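Local coordinates for extracellular sialidase/neuraminidase, putative (Aspergillus fumigatus, PDB 2XZI), which acts as a Kdnase, a glycoside hydrolase of the sialidase family that releases the deaminated sialic acid KDN (deamino-neuraminic acid) from its glycosides, at residues A[10-15]-A[377-382]; A[347-352]-A[373-378]. One frame throughout, in Å; residues are numbered along the deposited sequence. Where two conformers were deposited one is given.

Both contacts lie in the four-stranded antiparallel blade that closes a six-bladed beta-propeller, their centres about 6 Å apart. Strand 12-18 from the beginning of the chain forms its outer edge, followed inward by 368-375, 349-356 and 334-343. Interaction 2 pairs the two middle strands, neighbours in sequence; interaction 1 sets the start of the edge strand and the residues just before it against helix 377-381, which follows the blade's last strand. They share Leu377 and Ser378, and Asn376 OD1 of interaction 2 accepts a hydrogen bond from Tyr11 N of interaction 1. The N-terminal strand thus completes a blade otherwise built near the C-terminus, the "Velcro" closure familiar from propellers.

Interaction 1: A[10-15]-A[377-382]; sequences PYHDEF and LSWILN
Pro10, Tyr11 and His12 meet Ser378 and Trp379 where the N-terminal strand 12-18 enters the last blade of the beta-propeller, beside the short helix 377-381 that follows the blade's final strand. No hydrogen bond spans the two segments, and van der Waals and aromatic contacts join them. Pro10 lies against the helix, its CB 4.0 Å from Trp379 CA and its CG 3.6 Å from Ser378 OG. Pro10 N has no hydrogen to share with that hydroxyl, which is hydrogen-bonded to Ala8 O. The carbonyl Tyr11 O comes within 3.4 Å of Trp379 CB.

The aromatic contact belongs to His12. His12 CB sits over one face of the Trp379 indole, 4.0 Å from the centroid of its five-membered ring and close to the ring normal, a CH-pi contact. The two rings are tilted by 48°, with His12 CD2 3.6 Å from Trp379 NE1. Chi1 of 73° carries the imidazole to the indole, and the turn about chi2 (91°) points CD2 at it and ND1 at Glu14. His12 ND1 donates a nearly straight 2.7 Å bond to the syn lone pair of Glu14 OE1, close to the imidazole plane, which should fix the ring's rotation.

At the helix end, Ser378 O is gripped from opposite faces of its carbonyl plane by Asn382 N and by Asn382 ND2, the latter at 2.9 Å.

Interaction 2: A[347-352]-A[373-378]; sequences YKIGAL and RRFNLS
The antiparallel hairpin of strands 349-356 and 368-375 forms the middle of the closing propeller blade, where Ile349 faces Phe375 and Ala351 faces Arg373 as hydrogen-bonded pairs, with Gly350 opposite Arg374 as the non-hydrogen-bonded pair between them. Each hydrogen-bonded pair contributes two backbone bonds, among them Ile349 N to Phe375 O at 2.8 Å. The strand directions differ by 156°.

On one face Ile349, Ala351 and Phe375 form an apolar group; Arg373 starts on the same face and runs off to a salt bridge with Glu335. Phe375 has CG between its backbone N and carbonyl carbon (chi1 46°), and the ring reaches back under the neighbouring strand, with Ile349 O over one of its faces. Phe375 CE1 lies 3.7 Å from Ile349 CB, and its CE2 4.2 Å from Ala351 CB. Ile349 CD1 extends to Leu377 CD2 at 4.1 Å, the two side chains crossing at about a right angle. Ile292 in the preceding blade touches both.

Arg374 points to the other face, where Lys348 (chi1 -46°, CG anti to the carbonyl carbon) lays CG over its guanidinium, 3.9 Å from Arg374 NH2. Bends at chi2 and chi4 then take the lysine past Asn376 CB. Beyond the paired residues, a water bridges the segments, donating to Tyr347 O at 2.8 Å and accepting from Leu377 N at 2.9 Å.

Lys348 NZ comes within 4.4 Å of Arg374 NH2, a pairing of like charges probably eased by Asp346, whose OD2 forms a salt bridge with NH2 and whose backbone O accepts from NZ. Tyr11 also serves both, receiving Lys348 in a cation-pi contact and Arg374 NH2 through its hydroxyl. The lysine thus meets the guanidinium through its methylene chain.

Interaction 1: A[10-15]-A[377-382]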
loop_
_atom_site.group_PDB
_atom_site.type_symbol
_atom_site.label_atom_id
_atom_site.label_comp_id
_atom_site.label_asym_id
_atom_site.label_seq_id
_atom_site.Cartn_x
_atom_site.Cartn_y
_atom_site.Cartn_z
ATOM N N PRO A 10 1.133 -16.982 -20.426
ATOM C CA PRO A 10 0.703 -16.504 -19.109
ATOM C C PRO A 10 1.657 -16.985 -18.026
ATOM O O PRO A 10 2.155 -18.116 -18.079
ATOM C CB PRO A 10 -0.681 -17.135 -18.924
ATOM C CG PRO A 10 -1.092 -17.593 -20.269
ATOM C CD PRO A 10 0.132 -17.854 -21.061
ATOM N N TYR A 11 1.937 -16.111 -17.069
ATOM C CA TYR A 11 2.834 -16.423 -15.965
ATOM C C TYR A 11 2.164 -15.998 -14.666
ATOM O O TYR A 11 1.637 -14.895 -14.569
ATOM C CB TYR A 11 4.173 -15.687 -16.154
ATOM C CG TYR A 11 5.197 -15.899 -15.055
ATOM C CD1 TYR A 11 5.026 -15.318 -13.800
ATOM C CD2 TYR A 11 6.360 -16.622 -15.298
ATOM C CE1 TYR A 11 5.960 -15.494 -12.790
ATOM C CE2 TYR A 11 7.307 -16.803 -14.302
ATOM C CZ TYR A 11 7.105 -16.230 -13.062
ATOM O OH TYR A 11 8.048 -16.412 -12.082
ATOM N N HIS A 12 2.176 -16.880 -13.676
ATOM C CA HIS A 12 1.832 -16.469 -12.316
ATOM C C HIS A 12 2.527 -17.365 -11.320
ATOM O O HIS A 12 2.702 -18.568 -11.542
ATOM C CB HIS A 12 0.315 -16.553 -12.083
ATOM C CG HIS A 12 -0.189 -17.957 -11.970
ATOM N ND1 HIS A 12 -0.288 -18.611 -10.759
ATOM C CD2 HIS A 12 -0.615 -18.836 -12.909
ATOM C CE1 HIS A 12 -0.748 -19.832 -10.957
ATOM N NE2 HIS A 12 -0.960 -19.993 -12.249
ATOM N N ASP A 13 2.909 -16.773 -10.200
ATOM C CA ASP A 13 3.307 -17.550 -9.026
ATOM C C ASP A 13 2.956 -16.738 -7.789
ATOM O O ASP A 13 2.822 -15.511 -7.850
ATOM C CB ASP A 13 4.794 -17.938 -9.058
ATOM C CG ASP A 13 5.085 -19.290 -8.365
ATOM O OD1 ASP A 13 4.280 -19.785 -7.546
ATOM O OD2 ASP A 13 6.158 -19.870 -8.646
ATOM N N GLU A 14 2.796 -17.428 -6.674
ATOM C CA GLU A 14 2.270 -16.796 -5.492
ATOM C C GLU A 14 2.653 -17.594 -4.267
ATOM O O GLU A 14 2.704 -18.831 -4.298
ATOM C CB GLU A 14 0.750 -16.654 -5.616
ATOM C CG GLU A 14 -0.002 -17.950 -5.939
ATOM C CD GLU A 14 0.020 -18.353 -7.411
ATOM O OE1 GLU A 14 0.065 -17.477 -8.302
ATOM O OE2 GLU A 14 -0.012 -19.569 -7.678
ATOM N N PHE A 15 2.934 -16.887 -3.182
ATOM C CA PHE A 15 3.263 -17.512 -1.903
ATOM C C PHE A 15 3.158 -16.500 -0.769
ATOM O O PHE A 15 3.280 -15.301 -1.002
ATOM C CB PHE A 15 4.652 -18.199 -1.936
ATOM C CG PHE A 15 5.781 -17.326 -2.422
ATOM C CD1 PHE A 15 6.528 -16.545 -1.535
ATOM C CD2 PHE A 15 6.134 -17.336 -3.761
ATOM C CE1 PHE A 15 7.594 -15.759 -2.003
ATOM C CE2 PHE A 15 7.180 -16.550 -4.240
ATOM C CZ PHE A 15 7.911 -15.750 -3.356
ATOM N N LEU A 377 1.021 -9.532 -17.803
ATOM C CA LEU A 377 -0.162 -8.982 -18.452
ATOM C C LEU A 377 -0.947 -10.092 -19.132
ATOM O O LEU A 377 -2.179 -10.103 -19.083
ATOM C CB LEU A 377 0.224 -7.906 -19.463
ATOM C CG LEU A 377 0.801 -6.615 -18.897
ATOM C CD1 LEU A 377 1.317 -5.792 -20.064
ATOM C CD2 LEU A 377 -0.228 -5.842 -18.062
ATOM N N SER A 378 -0.233 -11.034 -19.755
ATOM C CA SER A 378 -0.885 -12.173 -20.391
ATOM C C SER A 378 -1.785 -12.936 -19.431
ATOM O O SER A 378 -2.878 -13.328 -19.790
ATOM C CB SER A 378 0.143 -13.139 -20.939
ATOM O OG SER A 378 -0.531 -14.259 -21.463
ATOM N N TRP A 379 -1.325 -13.128 -18.200
ATOM C CA TRP A 379 -2.154 -13.814 -17.219
ATOM C C TRP A 379 -3.472 -13.063 -16.989
ATOM O O TRP A 379 -4.546 -13.673 -16.974
ATOM C CB TRP A 379 -1.408 -14.063 -15.906
ATOM C CG TRP A 379 -2.233 -14.823 -14.932
ATOM C CD1 TRP A 379 -2.383 -16.176 -14.865
ATOM C CD2 TRP A 379 -3.053 -14.275 -13.896
ATOM N NE1 TRP A 379 -3.234 -16.510 -13.841
ATOM C CE2 TRP A 379 -3.658 -15.363 -13.223
ATOM C CE3 TRP A 379 -3.330 -12.970 -13.457
ATOM C CZ2 TRP A 379 -4.531 -15.187 -12.138
ATOM C CZ3 TRP A 379 -4.183 -12.794 -12.367
ATOM C CH2 TRP A 379 -4.771 -13.897 -11.720
ATOM N N ILE A 380 -3.412 -11.743 -16.848
ATOM C CA ILE A 380 -4.634 -10.968 -16.654
ATOM C C ILE A 380 -5.551 -11.094 -17.866
ATOM O O ILE A 380 -6.750 -11.354 -17.725
ATOM C CB ILE A 380 -4.346 -9.474 -16.434
ATOM C CG1 ILE A 380 -3.410 -9.266 -15.235
ATOM C CG2 ILE A 380 -5.653 -8.706 -16.214
ATOM C CD1 ILE A 380 -2.958 -7.793 -15.015
ATOM N N LEU A 381 -4.978 -10.887 -19.050
ATOM C CA LEU A 381 -5.739 -10.844 -20.314
ATOM C C LEU A 381 -6.359 -12.170 -20.740
ATOM O O LEU A 381 -7.357 -12.179 -21.457
ATOM C CB LEU A 381 -4.865 -10.287 -21.440
ATOM C CG LEU A 381 -4.455 -8.834 -21.234
ATOM C CD1 LEU A 381 -3.289 -8.494 -22.172
ATOM C CD2 LEU A 381 -5.649 -7.904 -21.422
ATOM N N ASN A 382 -5.775 -13.277 -20.299
ATOM C CA ASN A 382 -6.303 -14.602 -20.601
ATOM C C ASN A 382 -7.287 -15.116 -19.546
ATOM O O ASN A 382 -7.660 -16.294 -19.549
ATOM C CB ASN A 382 -5.143 -15.560 -20.880
ATOM C CG ASN A 382 -4.543 -15.316 -22.257
ATOM O OD1 ASN A 382 -5.180 -15.590 -23.277
ATOM N ND2 ASN A 382 -3.323 -14.780 -22.301
#

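Interaction 2: A[347-352]-A[373-378]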
loop_
_atom_site.group_PDB
_atom_site.type_symbol
_atom_site.label_atom_id
_atom_site.label_comp_id
_atom_site.label_asym_id
_atom_site.label_seq_id
_atom_site.Cartn_x
_atom_site.Cartn_y
_atom_site.Cartn_z
ATOM N N TYR A 347 9.462 -7.789 -16.155
ATOM C CA TYR A 347 8.242 -7.577 -16.949
ATOM C C TYR A 347 7.044 -8.323 -16.358
ATOM O O TYR A 347 6.234 -8.906 -17.080
ATOM C CB TYR A 347 8.471 -7.956 -18.423
ATOM C CG TYR A 347 9.713 -7.338 -19.022
ATOM C CD1 TYR A 347 9.713 -6.010 -19.440
ATOM C CD2 TYR A 347 10.887 -8.078 -19.171
ATOM C CE1 TYR A 347 10.858 -5.428 -19.975
ATOM C CE2 TYR A 347 12.031 -7.505 -19.708
ATOM C CZ TYR A 347 12.006 -6.185 -20.103
ATOM O OH TYR A 347 13.143 -5.624 -20.645
ATOM N N LYS A 348 6.956 -8.307 -15.033
ATOM C CA LYS A 348 5.778 -8.802 -14.327
ATOM C C LYS A 348 5.209 -7.692 -13.463
ATOM O O LYS A 348 5.842 -6.648 -13.240
ATOM C CB LYS A 348 6.087 -10.002 -13.418
ATOM C CG LYS A 348 6.937 -11.114 -13.997
ATOM C CD LYS A 348 6.242 -11.866 -15.087
ATOM C CE LYS A 348 7.061 -13.092 -15.482
ATOM N NZ LYS A 348 8.353 -12.838 -16.185
ATOM N N ILE A 349 3.985 -7.918 -13.010
ATOM C CA ILE A 349 3.400 -7.149 -11.930
ATOM C C ILE A 349 3.639 -7.932 -10.619
ATOM O O ILE A 349 3.412 -9.144 -10.529
ATOM C CB ILE A 349 1.895 -6.889 -12.184
ATOM C CG1 ILE A 349 1.701 -5.992 -13.431
ATOM C CG2 ILE A 349 1.234 -6.226 -10.980
ATOM C CD1 ILE A 349 0.305 -6.003 -13.988
ATOM N N GLY A 350 4.157 -7.245 -9.617
ATOM C CA GLY A 350 4.323 -7.826 -8.303
ATOM C C GLY A 350 3.322 -7.183 -7.383
ATOM O O GLY A 350 3.246 -5.965 -7.311
ATOM N N ALA A 351 2.537 -8.005 -6.699
ATOM C CA ALA A 351 1.478 -7.521 -5.832
ATOM C C ALA A 351 1.566 -8.147 -4.450
ATOM O O ALA A 351 1.768 -9.355 -4.321
ATOM C CB ALA A 351 0.116 -7.794 -6.457
ATOM N N LEU A 352 1.400 -7.316 -3.428
ATOM C CA LEU A 352 1.173 -7.781 -2.065
ATOM C C LEU A 352 -0.306 -7.696 -1.791
ATOM O O LEU A 352 -0.935 -6.701 -2.136
ATOM C CB LEU A 352 1.933 -6.912 -1.060
ATOM C CG LEU A 352 3.444 -7.010 -1.061
ATOM C CD1 LEU A 352 4.027 -5.990 -0.113
ATOM C CD2 LEU A 352 3.947 -8.436 -0.697
ATOM N N ARG A 373 2.476 -11.971 -4.932
ATOM C CA ARG A 373 2.097 -12.528 -6.218
ATOM C C ARG A 373 2.936 -11.882 -7.286
ATOM O O ARG A 373 3.227 -10.666 -7.212
ATOM C CB ARG A 373 0.654 -12.213 -6.536
ATOM C CG ARG A 373 -0.350 -12.881 -5.646
ATOM C CD ARG A 373 -1.779 -12.561 -6.084
ATOM N NE ARG A 373 -2.710 -13.485 -5.447
ATOM C CZ ARG A 373 -2.946 -14.721 -5.879
ATOM N NH1 ARG A 373 -2.335 -15.191 -6.960
ATOM N NH2 ARG A 373 -3.798 -15.496 -5.217
ATOM N N ARG A 374 3.311 -12.688 -8.280
ATOM C CA ARG A 374 3.828 -12.186 -9.546
ATOM C C ARG A 374 2.943 -12.713 -10.652
ATOM O O ARG A 374 2.596 -13.900 -10.656
ATOM C CB ARG A 374 5.265 -12.642 -9.765
ATOM C CG ARG A 374 6.249 -11.969 -8.843
ATOM C CD ARG A 374 7.553 -12.759 -8.623
ATOM N NE ARG A 374 8.022 -13.444 -9.824
ATOM C CZ ARG A 374 8.697 -12.866 -10.816
ATOM N NH1 ARG A 374 9.018 -11.577 -10.749
ATOM N NH2 ARG A 374 9.023 -13.580 -11.893
ATOM N N PHE A 375 2.596 -11.859 -11.608
ATOM C CA PHE A 375 1.871 -12.310 -12.789
ATOM C C PHE A 375 2.164 -11.356 -13.914
ATOM O O PHE A 375 2.514 -10.202 -13.674
ATOM C CB PHE A 375 0.356 -12.406 -12.517
ATOM C CG PHE A 375 -0.228 -11.210 -11.807
ATOM C CD1 PHE A 375 -0.585 -10.085 -12.511
ATOM C CD2 PHE A 375 -0.449 -11.233 -10.434
ATOM C CE1 PHE A 375 -1.134 -8.989 -11.866
ATOM C CE2 PHE A 375 -1.002 -10.139 -9.785
ATOM C CZ PHE A 375 -1.349 -9.015 -10.518
ATOM N N ASN A 376 2.064 -11.832 -15.149
ATOM C CA ASN A 376 2.239 -10.941 -16.282
ATOM C C ASN A 376 0.920 -10.456 -16.856
ATOM O O ASN A 376 -0.162 -10.862 -16.424
ATOM C CB ASN A 376 3.152 -11.544 -17.356
ATOM C CG ASN A 376 2.620 -12.839 -17.955
ATOM O OD1 ASN A 376 1.541 -13.341 -17.600
ATOM N ND2 ASN A 376 3.398 -13.395 -18.868
ATOM N N LEU A 377 1.021 -9.532 -17.803
ATOM C CA LEU A 377 -0.162 -8.982 -18.452
ATOM C C LEU A 377 -0.947 -10.092 -19.132
ATOM O O LEU A 377 -2.179 -10.103 -19.083
ATOM C CB LEU A 377 0.224 -7.906 -19.463
ATOM C CG LEU A 377 0.801 -6.615 -18.897
ATOM C CD1 LEU A 377 1.317 -5.792 -20.064
ATOM C CD2 LEU A 377 -0.228 -5.842 -18.062
ATOM N N SER A 378 -0.233 -11.034 -19.755
ATOM C CA SER A 378 -0.885 -12.173 -20.391
ATOM C C SER A 378 -1.785 -12.936 -19.431
ATOM O O SER A 378 -2.878 -13.328 -19.790
ATOM C CB SER A 378 0.143 -13.139 -20.939
ATOM O OG SER A 378 -0.531 -14.259 -21.463
HETATM O O HOH W 1 3.599 -8.169 -17.505
#